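Long-range contacts in guanylate kinase (Coxiella burnetii, PDB 3TR0), which probably catalyses the transfer of a phosphate from ATP to GMP, yielding ADP and GDP and so recycling GMP: residues 74-78 / 105-111; 7-11 / 112-116; 120-126 / 164-170. All coordinates share one frame; numbering follows the deposited sequence.

From the N terminus, the chain first passes through 7-11, at the start of strand 9-13, and returns to it about a hundred residues later, when 112-116 closes contact 2. Contact 1 is nested inside that loop: strand segment 74-78, at the edge of the mixed sheet, meets 105-111, the first part of helix 106-115. One helix thus serves both, with its beginning at bound GMP and its end over the parallel sheet. Contact 3 follows in series, its loop of helices running from 120-126 to 164-170. Its first strand lies beside strand 9-13, so contacts 2 and 3 share the parallel sheet, and A109 of the helix also touches F164.

Contact 1: residues 74-78 / 105-111; sequences EHATI and DWQGARQ. With 5GP (guanosine-5'-monophosphate), chain D.
D105 meets the end of I78: the isoleucine methyl CD1 lies 3.5 Å from D105 CG and also packs on the GMP ribose. With CG set between its backbone N and carbonyl carbon (chi1 82°), the aspartate turns back over the helix start as an N-cap, OD1 accepting from G108 N at 3.0 Å. OD1 also accepts from N2 of the guanine, while the syn lone pair of OD2 takes Q107 NE2 at 2.8 Å. The same Q107 amide nitrogen gives its other hydrogen to T77 O at 3.1 Å, and OE1 reaches T77 N through a water, so a primary amide suits this place exactly. At G108 the helix comes close to E74, whose OE2 is 3.3 Å from G108 CA; glycine allows carboxylate and guanine to sit against the backbone. One turn on, Q111 holds the backbone N-H and C=O of H75 with its two amide ends: NE2 donates to H75 O at 2.7 Å, from above the carbonyl plane, and OE1 accepts from H75 N at 3.1 Å. E74 OE1 takes guanine N1 at 2.7 Å, with OE2 facing N2, though that distance is doubtfully short. Acceptors opposite N1-H and the 2-amino group are consistent with selection of guanine over adenine, which has neither a hydrogen on N1 nor an amine at C2.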
# COMPACT_ATOMS: atom_id res chain seq x y z
N GLU A 74 -13.80 19.54 -8.07
CA GLU A 74 -14.62 18.40 -8.41
C GLU A 74 -16.04 18.73 -7.98
O GLU A 74 -16.25 19.32 -6.91
CB GLU A 74 -14.09 17.19 -7.64
CG GLU A 74 -14.97 15.98 -7.63
CD GLU A 74 -16.17 16.13 -6.71
OE1 GLU A 74 -16.01 16.54 -5.53
OE2 GLU A 74 -17.27 15.82 -7.18
N HIS A 75 -17.03 18.37 -8.79
CA HIS A 75 -18.42 18.54 -8.39
C HIS A 75 -19.34 17.55 -9.11
O HIS A 75 -19.06 17.12 -10.22
CB HIS A 75 -18.89 19.98 -8.60
CG HIS A 75 -19.16 20.33 -10.04
ND1 HIS A 75 -20.44 20.38 -10.56
CD2 HIS A 75 -18.32 20.63 -11.05
CE1 HIS A 75 -20.37 20.71 -11.84
NE2 HIS A 75 -19.10 20.87 -12.16
N ALA A 76 -20.45 17.20 -8.46
CA ALA A 76 -21.37 16.22 -9.02
C ALA A 76 -22.77 16.43 -8.49
O ALA A 76 -22.98 17.13 -7.49
CB ALA A 76 -20.90 14.80 -8.69
N THR A 77 -23.74 15.83 -9.18
CA THR A 77 -25.12 15.85 -8.74
C THR A 77 -25.50 14.48 -8.23
O THR A 77 -25.29 13.47 -8.91
CB THR A 77 -26.06 16.24 -9.89
OG1 THR A 77 -25.74 17.56 -10.35
CG2 THR A 77 -27.51 16.21 -9.42
N ILE A 78 -26.06 14.44 -7.03
CA ILE A 78 -26.43 13.18 -6.39
C ILE A 78 -27.81 13.31 -5.74
O ILE A 78 -28.03 14.19 -4.90
CB ILE A 78 -25.40 12.78 -5.32
CG1 ILE A 78 -24.01 12.70 -5.95
CG2 ILE A 78 -25.78 11.45 -4.69
CD1 ILE A 78 -22.89 12.72 -4.94
N ASP A 105 -18.35 10.85 -4.23
CA ASP A 105 -18.99 9.73 -4.91
C ASP A 105 -18.17 9.29 -6.11
O ASP A 105 -17.08 9.83 -6.36
CB ASP A 105 -20.43 10.06 -5.33
CG ASP A 105 -20.50 10.83 -6.64
OD1 ASP A 105 -19.61 11.66 -6.89
OD2 ASP A 105 -21.46 10.62 -7.41
N TRP A 106 -18.67 8.31 -6.85
CA TRP A 106 -17.92 7.74 -7.96
C TRP A 106 -17.69 8.74 -9.09
O TRP A 106 -16.67 8.68 -9.78
CB TRP A 106 -18.57 6.46 -8.49
CG TRP A 106 -19.91 6.66 -9.16
CD1 TRP A 106 -21.14 6.51 -8.59
CD2 TRP A 106 -20.14 7.05 -10.52
NE1 TRP A 106 -22.13 6.79 -9.51
CE2 TRP A 106 -21.54 7.12 -10.70
CE3 TRP A 106 -19.31 7.35 -11.60
CZ2 TRP A 106 -22.12 7.48 -11.92
CZ3 TRP A 106 -19.88 7.71 -12.80
CH2 TRP A 106 -21.27 7.76 -12.95
N GLN A 107 -18.64 9.66 -9.28
CA GLN A 107 -18.51 10.69 -10.30
C GLN A 107 -17.36 11.63 -9.96
O GLN A 107 -16.55 11.97 -10.81
CB GLN A 107 -19.80 11.50 -10.42
CG GLN A 107 -21.03 10.68 -10.74
CD GLN A 107 -22.29 11.51 -10.73
OE1 GLN A 107 -22.76 11.95 -11.78
NE2 GLN A 107 -22.85 11.74 -9.55
N GLY A 108 -17.31 12.06 -8.70
CA GLY A 108 -16.24 12.91 -8.25
C GLY A 108 -14.89 12.21 -8.35
O GLY A 108 -13.88 12.83 -8.71
N ALA A 109 -14.88 10.92 -8.03
CA ALA A 109 -13.65 10.13 -8.10
C ALA A 109 -13.06 10.16 -9.51
O ALA A 109 -11.86 10.38 -9.68
CB ALA A 109 -13.92 8.70 -7.67
N ARG A 110 -13.91 9.94 -10.51
CA ARG A 110 -13.45 9.99 -11.90
C ARG A 110 -12.79 11.33 -12.23
O ARG A 110 -11.77 11.37 -12.92
CB ARG A 110 -14.61 9.73 -12.87
CG ARG A 110 -15.17 8.31 -12.83
CD ARG A 110 -16.18 8.09 -13.96
NE ARG A 110 -16.66 6.71 -14.04
CZ ARG A 110 -17.41 6.24 -15.03
NH1 ARG A 110 -17.77 7.04 -16.02
NH2 ARG A 110 -17.80 4.97 -15.02
N GLN A 111 -13.36 12.42 -11.72
CA GLN A 111 -12.81 13.75 -11.98
C GLN A 111 -11.44 13.93 -11.34
O GLN A 111 -10.51 14.43 -11.97
CB GLN A 111 -13.76 14.83 -11.45
CG GLN A 111 -15.08 14.92 -12.20
CD GLN A 111 -16.05 15.87 -11.54
OE1 GLN A 111 -15.74 17.04 -11.31
NE2 GLN A 111 -17.23 15.36 -11.20
P 5GP D . -25.04 12.90 2.16
O1P 5GP D . -24.31 13.53 3.33
O2P 5GP D . -26.12 13.71 1.49
O3P 5GP D . -25.59 11.56 2.61
O5' 5GP D . -23.98 12.41 1.08
C5' 5GP D . -24.39 12.02 -0.21
C4' 5GP D . -23.23 11.48 -1.01
O4' 5GP D . -22.66 12.54 -1.80
C3' 5GP D . -22.05 10.97 -0.20
O3' 5GP D . -22.25 9.65 0.29
C2' 5GP D . -20.88 11.09 -1.16
O2' 5GP D . -20.81 9.94 -2.00
C1' 5GP D . -21.30 12.28 -2.03
N9 5GP D . -20.52 13.50 -1.72
C8 5GP D . -20.43 14.18 -0.57
N7 5GP D . -19.62 15.25 -0.77
C5 5GP D . -19.21 15.22 -2.06
C6 5GP D . -18.38 16.01 -2.85
O6 5GP D . -17.82 17.03 -2.38
N1 5GP D . -18.19 15.68 -4.13
C2 5GP D . -18.77 14.60 -4.67
N2 5GP D . -18.56 14.27 -5.97
N3 5GP D . -19.57 13.81 -3.93
C4 5GP D . -19.79 14.11 -2.64
O HOH W 1 -23.05 14.88 -11.80

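Contact 2: residues 7-11 / 112-116; sequences ANLFI and IRELF
The ring of F116 turns its edge to N8: OD1 of the asparagine lies in the ring plane, 3.3 Å from F116 CE2, and the amide and ring planes stand 54° apart. The carbonyl of A7 sits near the same plane, farther off, beside CZ. Two oxygens at the rim of a phenylalanine suit the slightly positive hydrogens there. L9 comes in at a slant to the ring, neither squarely over a face nor at the edge, with CG 3.7 Å from F116 CD2. What brings the ring over the strand is its first torsion, which puts CG opposite the backbone N (chi1 -161°), at the residue where the chain leaves the helix; F116 N still bonds to I112 O.

N8 OD1 also accepts from L9 N at 2.7 Å, a bent bond. Its ND2 is engaged by P118 O and E187, so both ends of the amide are used and its orientation is settled.

Helix 106-115 is the connection of a beta-alpha-beta crossover from strand 99-103 to strand 120-125, and strand 9-13 runs between those two strands in the parallel sheet, as in P-loop kinases. The helix therefore packs over strand 9-13, running roughly antiparallel to it, and L9 and I11, alternate residues with a shared facing, point at it. Both reach the same methyl: I112 CG2 is 3.7 Å from L9 CD1 and 3.7 Å from I11 CD1. The L9 chain stands roughly perpendicular to that of I112, whereas I11 and I112 lie alongside with their ends reversed. Branched aliphatic chains fill this buried seam well, and L9 also touches V90 and L94 of helix 87-95, while I112 extends to L73 and E74 of strand 72-78.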
# COMPACT_ATOMS: atom_id res chain seq x y z
N ALA A 7 2.58 15.18 -0.71
CA ALA A 7 1.23 14.88 -0.27
C ALA A 7 0.37 14.36 -1.41
O ALA A 7 0.60 14.68 -2.57
CB ALA A 7 0.60 16.12 0.36
N ASN A 8 -0.64 13.56 -1.06
CA ASN A 8 -1.48 12.93 -2.06
C ASN A 8 -2.94 13.11 -1.70
O ASN A 8 -3.27 13.51 -0.58
CB ASN A 8 -1.13 11.44 -2.15
CG ASN A 8 -1.52 10.82 -3.48
OD1 ASN A 8 -2.19 11.44 -4.30
ND2 ASN A 8 -1.09 9.59 -3.70
N LEU A 9 -3.82 12.83 -2.65
CA LEU A 9 -5.25 12.79 -2.40
C LEU A 9 -5.69 11.34 -2.20
O LEU A 9 -5.30 10.46 -2.95
CB LEU A 9 -6.01 13.40 -3.57
CG LEU A 9 -5.63 14.83 -3.96
CD1 LEU A 9 -6.45 15.28 -5.15
CD2 LEU A 9 -5.83 15.77 -2.78
N PHE A 10 -6.52 11.12 -1.18
CA PHE A 10 -7.05 9.80 -0.92
C PHE A 10 -8.56 9.85 -1.01
O PHE A 10 -9.22 10.42 -0.15
CB PHE A 10 -6.62 9.30 0.46
CG PHE A 10 -5.14 9.04 0.56
CD1 PHE A 10 -4.63 7.80 0.23
CD2 PHE A 10 -4.27 10.03 0.97
CE1 PHE A 10 -3.27 7.55 0.32
CE2 PHE A 10 -2.91 9.79 1.05
CZ PHE A 10 -2.41 8.55 0.72
N ILE A 11 -9.09 9.26 -2.08
CA ILE A 11 -10.53 9.30 -2.35
C ILE A 11 -11.19 8.15 -1.61
O ILE A 11 -10.75 7.01 -1.72
CB ILE A 11 -10.81 9.15 -3.86
CG1 ILE A 11 -10.12 10.27 -4.64
CG2 ILE A 11 -12.31 9.14 -4.13
CD1 ILE A 11 -9.94 9.96 -6.11
N ILE A 112 -11.32 13.51 -10.08
CA ILE A 112 -10.07 13.64 -9.35
C ILE A 112 -8.95 12.80 -9.99
O ILE A 112 -7.82 13.27 -10.11
CB ILE A 112 -10.24 13.25 -7.87
CG1 ILE A 112 -11.24 14.19 -7.20
CG2 ILE A 112 -8.90 13.31 -7.16
CD1 ILE A 112 -10.80 15.64 -7.17
N ARG A 113 -9.28 11.58 -10.40
CA ARG A 113 -8.29 10.71 -11.04
C ARG A 113 -7.70 11.36 -12.29
O ARG A 113 -6.50 11.25 -12.55
CB ARG A 113 -8.87 9.35 -11.39
CG ARG A 113 -9.14 8.46 -10.20
CD ARG A 113 -9.50 7.04 -10.61
NE ARG A 113 -10.17 6.34 -9.52
CZ ARG A 113 -11.49 6.18 -9.44
NH1 ARG A 113 -12.27 6.65 -10.41
NH2 ARG A 113 -12.02 5.55 -8.40
N GLU A 114 -8.54 12.04 -13.06
CA GLU A 114 -8.09 12.76 -14.24
C GLU A 114 -7.19 13.92 -13.85
O GLU A 114 -6.12 14.12 -14.43
CB GLU A 114 -9.29 13.29 -15.03
CG GLU A 114 -10.12 12.23 -15.72
CD GLU A 114 -9.73 12.04 -17.17
OE1 GLU A 114 -9.26 13.02 -17.79
OE2 GLU A 114 -9.89 10.92 -17.70
N LEU A 115 -7.63 14.68 -12.85
CA LEU A 115 -6.99 15.93 -12.47
C LEU A 115 -5.72 15.74 -11.63
O LEU A 115 -4.83 16.59 -11.65
CB LEU A 115 -8.01 16.80 -11.72
CG LEU A 115 -7.60 18.17 -11.19
CD1 LEU A 115 -8.81 19.09 -11.16
CD2 LEU A 115 -6.98 18.04 -9.80
N PHE A 116 -5.64 14.63 -10.91
CA PHE A 116 -4.51 14.39 -10.01
C PHE A 116 -4.16 12.90 -10.03
O PHE A 116 -4.57 12.15 -9.15
CB PHE A 116 -4.84 14.86 -8.59
CG PHE A 116 -3.64 15.07 -7.72
CD1 PHE A 116 -2.86 16.21 -7.85
CD2 PHE A 116 -3.28 14.13 -6.77
CE1 PHE A 116 -1.75 16.40 -7.05
CE2 PHE A 116 -2.17 14.32 -5.96
CZ PHE A 116 -1.40 15.46 -6.10

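Contact 3: residues 120-126 / 164-170; sequences LSIFILP and FDYLVVN
D165 OD2 is gripped from two directions: S121 N donates to it at 2.8 Å, on the anti side of the carboxylate, and a water donates at 2.7 Å. The same water meets S121 OG, which also accepts from D165 N at 3.2 Å and is bonded to R113 NH2. A short acid and a small hydroxyl thus knit together the place where 164-170 joins strand 120-125, with S121 O taking Y166 N besides.

From there the strands run parallel in regular register. F123 N donates to Y166 O at 2.9 Å, F123 O accepts from V168 N, and L125 repeats the pattern with V168 O and N170 N. The intervening I122 and I124 send their backbone bonds to strand 9-13 instead.

Side chains alternate between the faces. I122, I124, Y166 and V168 share one, I122 CG2 meeting V168 CG2 at 3.8 Å; beta-branched residues suit extended strands, and helix 173-187 covers I122 and Y166. On the opposite face F123 turns its edge to the face of F164, a T-shaped pair with centroids 5.0 Å apart and planes at 75°. F123 CB adds a CH-pi contact over that ring, which also takes part in a cation-pi interaction with R113. L167 CD2 packs against F123 CB, while L167 O accepts from Q194 of the second subunit, whose L198 packs on L125 and V169.

At the far end N170 ND2 bonds to A18 O of the predicted ATP-binding loop. Strand 166-169 is the outermost, within this chain, of five parallel strands in the order 2-3-1-4-5, the parallel core characteristic of P-loop nucleoside monophosphate kinases.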
# COMPACT_ATOMS: atom_id res chain seq x y z
N LEU A 120 -5.02 8.01 -4.87
CA LEU A 120 -5.43 6.64 -4.59
C LEU A 120 -6.89 6.65 -4.18
O LEU A 120 -7.35 7.56 -3.49
CB LEU A 120 -4.57 6.04 -3.47
CG LEU A 120 -3.10 5.75 -3.79
CD1 LEU A 120 -2.45 5.00 -2.63
CD2 LEU A 120 -2.97 4.95 -5.07
N SER A 121 -7.64 5.64 -4.61
CA SER A 121 -9.06 5.57 -4.28
C SER A 121 -9.40 4.28 -3.55
O SER A 121 -8.88 3.21 -3.88
CB SER A 121 -9.92 5.77 -5.54
OG SER A 121 -9.66 4.77 -6.51
N ILE A 122 -10.26 4.40 -2.54
CA ILE A 122 -10.66 3.28 -1.69
C ILE A 122 -12.18 3.20 -1.66
O ILE A 122 -12.85 4.19 -1.40
CB ILE A 122 -10.18 3.50 -0.24
CG1 ILE A 122 -8.68 3.77 -0.19
CG2 ILE A 122 -10.58 2.31 0.64
CD1 ILE A 122 -8.19 4.30 1.15
N PHE A 123 -12.72 2.01 -1.93
CA PHE A 123 -14.16 1.82 -1.87
C PHE A 123 -14.54 1.02 -0.63
O PHE A 123 -14.01 -0.06 -0.39
CB PHE A 123 -14.67 1.10 -3.13
CG PHE A 123 -16.14 1.31 -3.38
CD1 PHE A 123 -16.58 2.29 -4.26
CD2 PHE A 123 -17.08 0.53 -2.73
CE1 PHE A 123 -17.93 2.48 -4.49
CE2 PHE A 123 -18.44 0.73 -2.95
CZ PHE A 123 -18.86 1.71 -3.83
N ILE A 124 -15.45 1.57 0.17
CA ILE A 124 -15.89 0.89 1.38
C ILE A 124 -17.15 0.07 1.09
O ILE A 124 -18.16 0.62 0.65
CB ILE A 124 -16.20 1.88 2.51
CG1 ILE A 124 -15.03 2.84 2.73
CG2 ILE A 124 -16.54 1.13 3.79
CD1 ILE A 124 -13.75 2.16 3.14
N LEU A 125 -17.07 -1.23 1.33
CA LEU A 125 -18.20 -2.13 1.11
C LEU A 125 -18.89 -2.47 2.41
O LEU A 125 -18.23 -2.66 3.44
CB LEU A 125 -17.71 -3.43 0.46
CG LEU A 125 -17.08 -3.32 -0.92
CD1 LEU A 125 -16.33 -4.61 -1.27
CD2 LEU A 125 -18.13 -3.01 -1.96
N PRO A 126 -20.23 -2.55 2.39
CA PRO A 126 -20.96 -3.05 3.55
C PRO A 126 -20.85 -4.57 3.57
O PRO A 126 -20.54 -5.15 2.53
CB PRO A 126 -22.40 -2.63 3.26
CG PRO A 126 -22.49 -2.67 1.77
CD PRO A 126 -21.12 -2.23 1.27
N PHE A 164 -11.89 1.54 -8.51
CA PHE A 164 -11.14 1.92 -7.31
C PHE A 164 -9.90 1.06 -7.10
O PHE A 164 -9.86 -0.08 -7.54
CB PHE A 164 -12.06 1.90 -6.09
CG PHE A 164 -13.08 2.99 -6.10
CD1 PHE A 164 -14.17 2.92 -6.94
CD2 PHE A 164 -12.92 4.11 -5.30
CE1 PHE A 164 -15.10 3.95 -6.99
CE2 PHE A 164 -13.85 5.14 -5.34
CZ PHE A 164 -14.94 5.05 -6.18
N ASP A 165 -8.90 1.62 -6.42
CA ASP A 165 -7.64 0.92 -6.20
C ASP A 165 -7.71 -0.14 -5.11
O ASP A 165 -7.05 -1.17 -5.18
CB ASP A 165 -6.53 1.92 -5.86
CG ASP A 165 -6.32 2.95 -6.95
OD1 ASP A 165 -6.10 2.56 -8.11
OD2 ASP A 165 -6.39 4.15 -6.64
N TYR A 166 -8.50 0.13 -4.08
CA TYR A 166 -8.60 -0.74 -2.91
C TYR A 166 -10.05 -0.95 -2.55
O TYR A 166 -10.88 -0.06 -2.77
CB TYR A 166 -7.90 -0.10 -1.71
CG TYR A 166 -6.42 0.11 -1.93
CD1 TYR A 166 -5.50 -0.91 -1.71
CD2 TYR A 166 -5.93 1.34 -2.36
CE1 TYR A 166 -4.14 -0.72 -1.92
CE2 TYR A 166 -4.58 1.54 -2.57
CZ TYR A 166 -3.69 0.52 -2.35
OH TYR A 166 -2.35 0.73 -2.56
N LEU A 167 -10.35 -2.12 -2.00
CA LEU A 167 -11.67 -2.40 -1.44
C LEU A 167 -11.52 -2.75 0.04
O LEU A 167 -10.69 -3.58 0.41
CB LEU A 167 -12.35 -3.56 -2.18
CG LEU A 167 -12.44 -3.48 -3.70
CD1 LEU A 167 -13.16 -4.72 -4.23
CD2 LEU A 167 -13.17 -2.22 -4.15
N VAL A 168 -12.32 -2.11 0.89
CA VAL A 168 -12.29 -2.39 2.32
C VAL A 168 -13.69 -2.68 2.82
O VAL A 168 -14.61 -1.91 2.55
CB VAL A 168 -11.71 -1.22 3.12
CG1 VAL A 168 -11.76 -1.53 4.60
CG2 VAL A 168 -10.28 -0.92 2.68
N VAL A 169 -13.87 -3.78 3.54
CA VAL A 169 -15.19 -4.14 4.06
C VAL A 169 -15.39 -3.60 5.47
O VAL A 169 -14.56 -3.82 6.34
CB VAL A 169 -15.41 -5.68 4.09
CG1 VAL A 169 -16.85 -6.01 4.51
CG2 VAL A 169 -15.11 -6.28 2.73
N ASN A 170 -16.49 -2.87 5.68
CA ASN A 170 -16.78 -2.35 7.01
C ASN A 170 -17.67 -3.29 7.80
O ASN A 170 -18.84 -3.01 8.03
CB ASN A 170 -17.44 -0.97 6.93
CG ASN A 170 -17.64 -0.35 8.30
OD1 ASN A 170 -17.06 -0.80 9.29
ND2 ASN A 170 -18.46 0.69 8.37
O HOH W 2 -7.75 5.81 -8.26